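HD domain-containing protein (PDB 2HEK) binds zinc and guanosine diphosphate at separate sites and probably hydrolyses dGTP. Local coordinates at residues I61-R64 against I65-L69; D107-E110 against R111-E115; S127-D130 against I131-V135; E147-L150 against S151-I154. One frame throughout, in Å; residues are numbered along the deposited sequence.

Four single-helix contacts of one HD domain illustrate how a helix divides its side chains between core and solvent. Contacts 2 and 4 are largely buried, whereas contacts 1 and 3 are only partly so. Contact 1 meets contact 4 through apolar packing of I65 and T62 on I153, near the zinc site. Contact 2 meets contact 3 through a salt bridge from K114 to E132 and the packing of I113 and E110 on V135. Contacts 3 and 4 touch where R133 lies against E147. Both 107-115 and 127-135 begin with an N-cap and carry close salt bridges; in 61-69 the ion pair is long, and in 147-154 lysine and glutamate stay apart.

Contact 1 (I61-R64 against I65-L69)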
loop_
_atom_site.group_PDB
_atom_site.type_symbol
_atom_site.label_atom_id
_atom_site.label_comp_id
_atom_site.label_asym_id
_atom_site.label_seq_id
_atom_site.Cartn_x
_atom_site.Cartn_y
_atom_site.Cartn_z
ATOM N N ILE A 61 9.569 -11.633 -13.458
ATOM C CA ILE A 61 8.383 -11.326 -14.271
ATOM C C ILE A 61 8.267 -12.246 -15.504
ATOM O O ILE A 61 7.165 -12.677 -15.857
ATOM C CB ILE A 61 8.329 -9.821 -14.701
ATOM C CG1 ILE A 61 8.110 -8.968 -13.461
ATOM C CG2 ILE A 61 7.145 -9.549 -15.704
ATOM C CD1 ILE A 61 6.719 -9.185 -12.797
ATOM N N THR A 62 9.405 -12.569 -16.129
ATOM C CA THR A 62 9.409 -13.528 -17.237
ATOM C C THR A 62 8.829 -14.864 -16.783
ATOM O O THR A 62 8.019 -15.438 -17.504
ATOM C CB THR A 62 10.828 -13.739 -17.807
ATOM O OG1 THR A 62 11.342 -12.461 -18.235
ATOM C CG2 THR A 62 10.782 -14.689 -19.013
ATOM N N GLU A 63 9.256 -15.350 -15.614
ATOM C CA GLU A 63 8.696 -16.586 -15.008
ATOM C C GLU A 63 7.184 -16.528 -14.921
ATOM O O GLU A 63 6.467 -17.467 -15.355
ATOM C CB GLU A 63 9.281 -16.827 -13.612
ATOM C CG GLU A 63 8.953 -18.209 -12.960
ATOM C CD GLU A 63 9.887 -18.470 -11.784
ATOM O OE1 GLU A 63 9.872 -17.665 -10.816
ATOM O OE2 GLU A 63 10.666 -19.465 -11.831
ATOM N N ARG A 64 6.686 -15.425 -14.365
ATOM C CA ARG A 64 5.262 -15.222 -14.169
ATOM C C ARG A 64 4.511 -15.252 -15.491
ATOM O O ARG A 64 3.475 -15.930 -15.620
ATOM C CB ARG A 64 5.024 -13.877 -13.444
ATOM C CG ARG A 64 5.389 -13.888 -11.964
ATOM C CD ARG A 64 4.303 -14.577 -11.128
ATOM N NE ARG A 64 4.501 -14.393 -9.680
ATOM C CZ ARG A 64 5.180 -15.226 -8.886
ATOM N NH1 ARG A 64 5.742 -16.325 -9.380
ATOM N NH2 ARG A 64 5.299 -14.958 -7.585
ATOM N N ILE A 65 5.018 -14.530 -16.488
ATOM C CA ILE A 65 4.328 -14.464 -17.790
ATOM C C ILE A 65 4.337 -15.854 -18.469
ATOM O O ILE A 65 3.331 -16.263 -19.040
ATOM C CB ILE A 65 4.975 -13.430 -18.745
ATOM C CG1 ILE A 65 4.770 -11.975 -18.243
ATOM C CG2 ILE A 65 4.426 -13.598 -20.183
ATOM C CD1 ILE A 65 5.704 -10.938 -18.930
ATOM N N CYS A 66 5.461 -16.570 -18.403
ATOM C CA CYS A 66 5.524 -17.960 -18.933
ATOM C C CYS A 66 4.512 -18.881 -18.232
ATOM O O CYS A 66 3.855 -19.712 -18.880
ATOM C CB CYS A 66 6.939 -18.531 -18.786
ATOM S SG CYS A 66 8.069 -17.759 -19.941
ATOM N N GLU A 67 4.390 -18.748 -16.917
ATOM C CA GLU A 67 3.340 -19.461 -16.158
ATOM C C GLU A 67 1.911 -19.151 -16.635
ATOM O O GLU A 67 1.095 -20.073 -16.823
ATOM C CB GLU A 67 3.496 -19.248 -14.639
ATOM C CG GLU A 67 4.738 -19.920 -14.073
ATOM C CD GLU A 67 5.111 -19.526 -12.619
ATOM O OE1 GLU A 67 4.432 -18.663 -12.000
ATOM O OE2 GLU A 67 6.124 -20.084 -12.105
ATOM N N SER A 68 1.607 -17.875 -16.848
ATOM C CA SER A 68 0.281 -17.475 -17.330
ATOM C C SER A 68 0.038 -17.958 -18.761
ATOM O O SER A 68 -1.070 -18.379 -19.111
ATOM C CB SER A 68 0.103 -15.957 -17.252
ATOM O OG SER A 68 -1.031 -15.522 -18.004
ATOM N N LEU A 69 1.078 -17.886 -19.588
ATOM C CA LEU A 69 0.944 -18.220 -20.996
ATOM C C LEU A 69 1.205 -19.697 -21.322
ATOM O O LEU A 69 1.026 -20.105 -22.479
ATOM C CB LEU A 69 1.830 -17.322 -21.847
ATOM C CG LEU A 69 1.528 -15.823 -21.890
ATOM C CD1 LEU A 69 2.535 -15.180 -22.839
ATOM C CD2 LEU A 69 0.097 -15.529 -22.333
#
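I61 and I65 form the close-packed side of this turn of helix 51-69, with CG2 of I61 lying 3.8 Å from CD1 of I65. The I61 branch that meets CD1 of I65 is the one standing anti to the backbone N, beside the carbonyl carbon. Both isoleucines are buried, packed against helix 160-173, and I65 also reaches I153 of helix 145-155. The backbone beneath is regular: I65 N donates to I61 O over 2.9 Å, and C66, E67 and S68 repeat the step to T62, E63 and R64. The T62 hydroxyl is hydrogen-bonded to V58 O and to the hydroxyl of S160.

The solvent side is looser. R64 and E67 run side by side, their guanidinium and carboxylate planes 22° apart, yet NH1 of R64 stays 3.7 Å from OE1 of E67, a long salt bridge. E63 lies alongside E67 as well, and its CG comes within 3.5 Å of OE2 of E67, while the acids' OE2 atoms remain 4.6 Å apart. K78 of helix 74-82 forms a salt bridge with E63. The two like charges are therefore probably tolerated because each has a basic neighbour, K78 for E63 and, more distantly, R64 for E67.

Contact 2 (D107-E110 against R111-E115)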
loop_
_atom_site.group_PDB
_atom_site.type_symbol
_atom_site.label_atom_id
_atom_site.label_comp_id
_atom_site.label_asym_id
_atom_site.label_seq_id
_atom_site.Cartn_x
_atom_site.Cartn_y
_atom_site.Cartn_z
ATOM N N ASP A 107 26.508 -6.098 -30.960
ATOM C CA ASP A 107 25.831 -5.760 -29.714
ATOM C C ASP A 107 26.676 -6.285 -28.536
ATOM O O ASP A 107 27.108 -7.441 -28.543
ATOM C CB ASP A 107 24.424 -6.369 -29.747
ATOM C CG ASP A 107 23.557 -5.915 -28.600
ATOM O OD1 ASP A 107 23.835 -6.339 -27.463
ATOM O OD2 ASP A 107 22.580 -5.155 -28.835
ATOM N N PHE A 108 26.943 -5.421 -27.557
ATOM C CA PHE A 108 27.758 -5.794 -26.395
ATOM C C PHE A 108 27.128 -6.893 -25.530
ATOM O O PHE A 108 27.848 -7.638 -24.880
ATOM C CB PHE A 108 28.129 -4.575 -25.559
ATOM C CG PHE A 108 29.326 -3.834 -26.078
ATOM C CD1 PHE A 108 29.173 -2.779 -26.965
ATOM C CD2 PHE A 108 30.609 -4.215 -25.705
ATOM C CE1 PHE A 108 30.297 -2.096 -27.462
ATOM C CE2 PHE A 108 31.724 -3.547 -26.191
ATOM C CZ PHE A 108 31.566 -2.480 -27.069
ATOM N N THR A 109 25.798 -7.013 -25.544
ATOM C CA THR A 109 25.134 -8.115 -24.819
ATOM C C THR A 109 25.527 -9.450 -25.409
ATOM O O THR A 109 25.792 -10.381 -24.668
ATOM C CB THR A 109 23.602 -7.985 -24.797
ATOM O OG1 THR A 109 23.256 -6.799 -24.074
ATOM C CG2 THR A 109 22.963 -9.170 -24.100
ATOM N N GLU A 110 25.531 -9.544 -26.743
ATOM C CA GLU A 110 25.964 -10.756 -27.428
ATOM C C GLU A 110 27.430 -11.014 -27.137
ATOM O O GLU A 110 27.782 -12.145 -26.830
ATOM C CB GLU A 110 25.700 -10.723 -28.965
ATOM C CG GLU A 110 26.241 -11.991 -29.700
ATOM C CD GLU A 110 25.835 -12.030 -31.190
ATOM O OE1 GLU A 110 25.294 -11.029 -31.662
ATOM O OE2 GLU A 110 26.042 -13.050 -31.884
ATOM N N ARG A 111 28.284 -9.990 -27.179
ATOM C CA ARG A 111 29.698 -10.154 -26.900
ATOM C C ARG A 111 29.987 -10.669 -25.490
ATOM O O ARG A 111 30.824 -11.553 -25.317
ATOM C CB ARG A 111 30.426 -8.814 -27.130
ATOM C CG ARG A 111 30.461 -8.375 -28.582
ATOM C CD ARG A 111 31.538 -7.339 -28.827
ATOM N NE ARG A 111 32.860 -7.842 -28.452
ATOM C CZ ARG A 111 33.923 -7.071 -28.261
ATOM N NH1 ARG A 111 33.818 -5.757 -28.425
ATOM N NH2 ARG A 111 35.079 -7.611 -27.929
ATOM N N VAL A 112 29.293 -10.120 -24.501
ATOM C CA VAL A 112 29.484 -10.527 -23.097
ATOM C C VAL A 112 29.045 -12.009 -22.906
ATOM O O VAL A 112 29.706 -12.792 -22.236
ATOM C CB VAL A 112 28.801 -9.554 -22.096
ATOM C CG1 VAL A 112 28.849 -10.101 -20.680
ATOM C CG2 VAL A 112 29.465 -8.184 -22.145
ATOM N N ILE A 113 27.921 -12.373 -23.521
ATOM C CA ILE A 113 27.450 -13.763 -23.438
ATOM C C ILE A 113 28.435 -14.743 -24.095
ATOM O O ILE A 113 28.634 -15.846 -23.577
ATOM C CB ILE A 113 26.076 -13.896 -24.092
ATOM C CG1 ILE A 113 24.999 -13.221 -23.236
ATOM C CG2 ILE A 113 25.714 -15.360 -24.310
ATOM C CD1 ILE A 113 23.734 -12.884 -23.996
ATOM N N LYS A 114 29.038 -14.353 -25.218
ATOM C CA LYS A 114 29.868 -15.277 -25.996
ATOM C C LYS A 114 31.347 -15.273 -25.622
ATOM O O LYS A 114 32.014 -16.314 -25.753
ATOM C CB LYS A 114 29.688 -14.998 -27.479
ATOM C CG LYS A 114 28.336 -15.525 -28.003
ATOM C CD LYS A 114 28.153 -15.199 -29.484
ATOM C CE LYS A 114 26.915 -15.902 -30.043
ATOM N NZ LYS A 114 26.689 -15.572 -31.504
ATOM N N GLU A 115 31.845 -14.132 -25.133
ATOM C CA GLU A 115 33.278 -13.926 -24.895
ATOM C C GLU A 115 33.724 -13.965 -23.421
ATOM O O GLU A 115 34.890 -13.663 -23.124
ATOM C CB GLU A 115 33.747 -12.613 -25.556
ATOM C CG GLU A 115 33.446 -12.500 -27.076
ATOM C CD GLU A 115 33.781 -11.134 -27.678
ATOM O OE1 GLU A 115 34.677 -10.413 -27.176
ATOM O OE2 GLU A 115 33.144 -10.767 -28.683
#
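F108 lies alongside R111 and points the same way, its CE2 3.8 Å from NH1 of R111, with ring and guanidinium planes 35° apart. F252 stacks on the same phenyl ring from helix 250-253. The arginine bends at its third side-chain torsion (chi3 58°) and turns its guanidinium to E115, which it grips side-on: NE donates to OE2 of E115 and NH2 to OE1 of E115, each over 2.9 Å, with the acid near the guanidinium plane. NH1 of R111 is taken by F246 O and E102.

One turn of the helix also joins E110 to K114. Their side chains are both extended, and NZ of K114 reaches OE2 of E110 at 2.6 Å, using the anti lone pair of that oxygen. E132 of helix 128-139 is a second acid on the same lysine. On the buried side, CG2 of T109 meets CD1 of I113 at 3.8 Å. At the start of the helix D107 is the N-cap, its OD1 accepting from T109 N over 2.8 Å.

Several charges on this short helix are thus paired: R111 lies between two carboxylates and K114 between two more, an arrangement likely to keep both bases protonated.

Contact 3 (S127-D130 against I131-V135); sequences SHED and IERLV
D130 and R133 make the direct ionic contact of this helix start. Their side chains run side by side, and NH1 of R133 donates to OD1 of D130 over 3.1 Å, with an N-H...O angle of 137°. The donor comes from above the carboxylate plane, 45° out of it, so the bond is far from ideal. A bend at the third torsion of R133 (chi3 70°) carries its guanidinium there, while NH2 pairs with E73. An alanine in place of R133 would remove the guanidinium and is likely to leave D130 and E73 without this basic partner. A looser charged neighbour is E129, whose OE2 lies 3.5 Å from CD of R133, against the aliphatic part of the arginine and short of a salt bridge.

The water-mediated link joins H128 and E132. One water donates to H128 O over 2.7 Å and to OE2 of E132 over 2.6 Å, and sits over one face of the imidazole. OE1 of E132 pairs instead with K114 of helix 108-115.

Capping completes the account. S127 OG accepts from D130 N over 3.0 Å, while S127 O takes the first main-chain bond, from I131 N. A serine side chain accepting from the residue three places on is the classic N-cap of an alpha-helix, here opening helix 128-139.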
loop_
_atom_site.group_PDB
_atom_site.type_symbol
_atom_site.label_atom_id
_atom_site.label_comp_id
_atom_site.label_asym_id
_atom_site.label_seq_id
_atom_site.Cartn_x
_atom_site.Cartn_y
_atom_site.Cartn_z
ATOM N N SER A 127 22.404 -26.467 -25.497
ATOM C CA SER A 127 23.152 -26.767 -26.728
ATOM C C SER A 127 23.703 -25.479 -27.324
ATOM O O SER A 127 23.201 -24.384 -27.011
ATOM C CB SER A 127 22.193 -27.396 -27.723
ATOM O OG SER A 127 21.209 -26.439 -28.129
ATOM N N HIS A 128 24.717 -25.586 -28.193
ATOM C CA HIS A 128 25.208 -24.445 -28.958
ATOM C C HIS A 128 24.071 -23.666 -29.663
ATOM O O HIS A 128 24.084 -22.425 -29.676
ATOM C CB HIS A 128 26.217 -24.923 -30.050
ATOM C CG HIS A 128 26.819 -23.808 -30.830
ATOM N ND1 HIS A 128 28.068 -23.295 -30.549
ATOM C CD2 HIS A 128 26.319 -23.048 -31.829
ATOM C CE1 HIS A 128 28.322 -22.281 -31.361
ATOM N NE2 HIS A 128 27.278 -22.110 -32.150
ATOM N N GLU A 129 23.135 -24.390 -30.290
ATOM C CA GLU A 129 21.983 -23.785 -31.000
ATOM C C GLU A 129 21.052 -23.006 -30.039
ATOM O O GLU A 129 20.636 -21.912 -30.350
ATOM C CB GLU A 129 21.175 -24.870 -31.686
ATOM C CG GLU A 129 19.826 -24.490 -32.356
ATOM C CD GLU A 129 19.846 -23.294 -33.345
ATOM O OE1 GLU A 129 20.930 -22.778 -33.758
ATOM O OE2 GLU A 129 18.714 -22.862 -33.721
ATOM N N ASP A 130 20.683 -23.599 -28.913
ATOM C CA ASP A 130 19.832 -22.886 -27.910
ATOM C C ASP A 130 20.467 -21.630 -27.338
ATOM O O ASP A 130 19.775 -20.659 -27.089
ATOM C CB ASP A 130 19.359 -23.835 -26.828
ATOM C CG ASP A 130 18.281 -24.764 -27.339
ATOM O OD1 ASP A 130 17.582 -24.387 -28.311
ATOM O OD2 ASP A 130 18.113 -25.876 -26.800
ATOM N N ILE A 131 21.791 -21.609 -27.201
ATOM C CA ILE A 131 22.473 -20.386 -26.810
ATOM C C ILE A 131 22.373 -19.324 -27.920
ATOM O O ILE A 131 22.243 -18.128 -27.632
ATOM C CB ILE A 131 23.923 -20.654 -26.405
ATOM C CG1 ILE A 131 23.986 -21.526 -25.136
ATOM C CG2 ILE A 131 24.658 -19.374 -26.148
ATOM C CD1 ILE A 131 25.458 -21.903 -24.696
ATOM N N GLU A 132 22.466 -19.722 -29.194
ATOM C CA GLU A 132 22.271 -18.718 -30.255
ATOM C C GLU A 132 20.844 -18.205 -30.236
ATOM O O GLU A 132 20.631 -17.052 -30.540
ATOM C CB GLU A 132 22.594 -19.254 -31.660
ATOM C CG GLU A 132 24.005 -19.811 -31.815
ATOM C CD GLU A 132 25.092 -18.757 -31.647
ATOM O OE1 GLU A 132 24.924 -17.593 -32.100
ATOM O OE2 GLU A 132 26.139 -19.083 -31.051
ATOM N N ARG A 133 19.875 -19.066 -29.906
ATOM C CA ARG A 133 18.463 -18.661 -29.840
ATOM C C ARG A 133 18.216 -17.716 -28.653
ATOM O O ARG A 133 17.549 -16.706 -28.812
ATOM C CB ARG A 133 17.554 -19.895 -29.735
ATOM C CG ARG A 133 17.604 -20.748 -31.016
ATOM C CD ARG A 133 16.835 -22.029 -30.875
ATOM N NE ARG A 133 15.375 -21.842 -30.815
ATOM C CZ ARG A 133 14.599 -22.126 -29.768
ATOM N NH1 ARG A 133 15.124 -22.558 -28.626
ATOM N NH2 ARG A 133 13.280 -21.953 -29.861
ATOM N N LEU A 134 18.777 -18.051 -27.484
ATOM C CA LEU A 134 18.760 -17.147 -26.328
ATOM C C LEU A 134 19.267 -15.745 -26.691
ATOM O O LEU A 134 18.655 -14.745 -26.333
ATOM C CB LEU A 134 19.591 -17.727 -25.178
ATOM C CG LEU A 134 19.625 -16.921 -23.856
ATOM C CD1 LEU A 134 19.946 -17.889 -22.749
ATOM C CD2 LEU A 134 20.683 -15.855 -23.887
ATOM N N VAL A 135 20.388 -15.672 -27.389
ATOM C CA VAL A 135 20.935 -14.374 -27.821
ATOM C C VAL A 135 19.954 -13.576 -28.702
ATOM O O VAL A 135 19.711 -12.402 -28.463
ATOM C CB VAL A 135 22.287 -14.539 -28.539
ATOM C CG1 VAL A 135 22.674 -13.222 -29.243
ATOM C CG2 VAL A 135 23.355 -14.972 -27.537
HETATM O O HOH W 1 26.194 -20.869 -29.195
#

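Contact 4 (E147-L150 against S151-I154); sequences EKLL and SEII
Helix 145-155 of the HD domain runs close to the zinc site, and its turn from K148 to E152 shows how a helix can set opposite charges near each other without a salt bridge. The side chains of K148 and E152 cross, and OE2 of E152 approaches CE of K148 to 3.6 Å and CG of K148 to 3.9 Å, while NZ of K148 stays 4.7 Å from OE2 of E152. The lysine is fully extended, with CG anti to the backbone N (chi1 -179°), which carries its amine past the carboxylate and leaves the methylene chain as the contact surface. The other carboxylate oxygen, OE1 of E152, accepts from V196 N of strand 195-199. Were a leucine to replace E152, V196 N would probably lose its acceptor and the amine of K148 its nearby negative charge.

Main-chain bonds hold the turn: S151 N donates to E147 O over 2.9 Å, and E152 N to K148 O over 2.9 Å. I153 N then has a longer bond to L149 O, 3.2 Å, together with a weak one to L150 O. On the buried face CD2 of L150 meets CD1 of I153 loosely, at 4.3 Å, and S151 gives its hydroxyl to I137 O.

Around this turn, E147 pairs with R136 of helix 128-139, L149 and I153 lie on strand 195-199, and I154 packs on helix 74-82 and beside the zinc ligand D161, while L150 rests on I137 of helix 128-139 and I153 also touches V71.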
loop_
_atom_site.group_PDB
_atom_site.type_symbol
_atom_site.label_atom_id
_atom_site.label_comp_id
_atom_site.label_asym_id
_atom_site.label_seq_id
_atom_site.Cartn_x
_atom_site.Cartn_y
_atom_site.Cartn_z
ATOM N N GLU A 147 10.881 -18.089 -31.807
ATOM C CA GLU A 147 11.784 -17.101 -31.276
ATOM C C GLU A 147 11.077 -15.757 -31.122
ATOM O O GLU A 147 11.346 -15.043 -30.166
ATOM C CB GLU A 147 13.014 -16.941 -32.123
ATOM C CG GLU A 147 14.010 -18.148 -32.041
ATOM C CD GLU A 147 15.197 -17.985 -33.002
ATOM O OE1 GLU A 147 15.463 -16.846 -33.439
ATOM O OE2 GLU A 147 15.886 -18.994 -33.319
ATOM N N LYS A 148 10.184 -15.426 -32.053
ATOM C CA LYS A 148 9.471 -14.148 -31.991
ATOM C C LYS A 148 8.528 -14.105 -30.786
ATOM O O LYS A 148 8.508 -13.105 -30.074
ATOM C CB LYS A 148 8.727 -13.824 -33.299
ATOM C CG LYS A 148 7.979 -12.465 -33.285
ATOM C CD LYS A 148 7.184 -12.283 -34.570
ATOM C CE LYS A 148 6.526 -10.911 -34.673
ATOM N NZ LYS A 148 5.779 -10.777 -36.013
ATOM N N LEU A 149 7.771 -15.174 -30.544
ATOM C CA LEU A 149 6.903 -15.216 -29.358
ATOM C C LEU A 149 7.724 -15.027 -28.074
ATOM O O LEU A 149 7.341 -14.262 -27.182
ATOM C CB LEU A 149 6.109 -16.542 -29.279
ATOM C CG LEU A 149 5.301 -16.823 -28.007
ATOM C CD1 LEU A 149 4.175 -15.776 -27.815
ATOM C CD2 LEU A 149 4.704 -18.224 -28.013
ATOM N N LEU A 150 8.839 -15.752 -27.974
ATOM C CA LEU A 150 9.636 -15.730 -26.766
ATOM C C LEU A 150 10.243 -14.366 -26.586
ATOM O O LEU A 150 10.271 -13.852 -25.462
ATOM C CB LEU A 150 10.730 -16.845 -26.778
ATOM C CG LEU A 150 10.224 -18.300 -26.762
ATOM C CD1 LEU A 150 11.389 -19.288 -26.658
ATOM C CD2 LEU A 150 9.258 -18.516 -25.575
ATOM N N SER A 151 10.701 -13.767 -27.693
ATOM C CA SER A 151 11.303 -12.446 -27.647
ATOM C C SER A 151 10.283 -11.374 -27.226
ATOM O O SER A 151 10.633 -10.455 -26.477
ATOM C CB SER A 151 11.890 -12.083 -28.998
ATOM O OG SER A 151 12.657 -10.913 -28.861
ATOM N N GLU A 152 9.032 -11.517 -27.688
ATOM C CA GLU A 152 7.912 -10.623 -27.302
ATOM C C GLU A 152 7.670 -10.648 -25.788
ATOM O O GLU A 152 7.321 -9.620 -25.193
ATOM C CB GLU A 152 6.607 -11.036 -27.991
ATOM C CG GLU A 152 6.500 -10.587 -29.428
ATOM C CD GLU A 152 5.187 -11.006 -30.127
ATOM O OE1 GLU A 152 4.282 -11.634 -29.521
ATOM O OE2 GLU A 152 5.088 -10.718 -31.335
ATOM N N ILE A 153 7.843 -11.822 -25.181
ATOM C CA ILE A 153 7.637 -11.966 -23.744
ATOM C C ILE A 153 8.565 -11.023 -22.954
ATOM O O ILE A 153 8.166 -10.467 -21.935
ATOM C CB ILE A 153 7.751 -13.438 -23.287
ATOM C CG1 ILE A 153 6.557 -14.250 -23.836
ATOM C CG2 ILE A 153 7.899 -13.546 -21.716
ATOM C CD1 ILE A 153 6.637 -15.780 -23.560
ATOM N N ILE A 154 9.766 -10.813 -23.461
ATOM C CA ILE A 154 10.753 -9.959 -22.817
ATOM C C ILE A 154 10.756 -8.506 -23.302
ATOM O O ILE A 154 10.773 -7.593 -22.464
ATOM C CB ILE A 154 12.180 -10.520 -22.942
ATOM C CG1 ILE A 154 12.287 -11.879 -22.247
ATOM C CG2 ILE A 154 13.215 -9.546 -22.279
ATOM C CD1 ILE A 154 13.510 -12.619 -22.785
#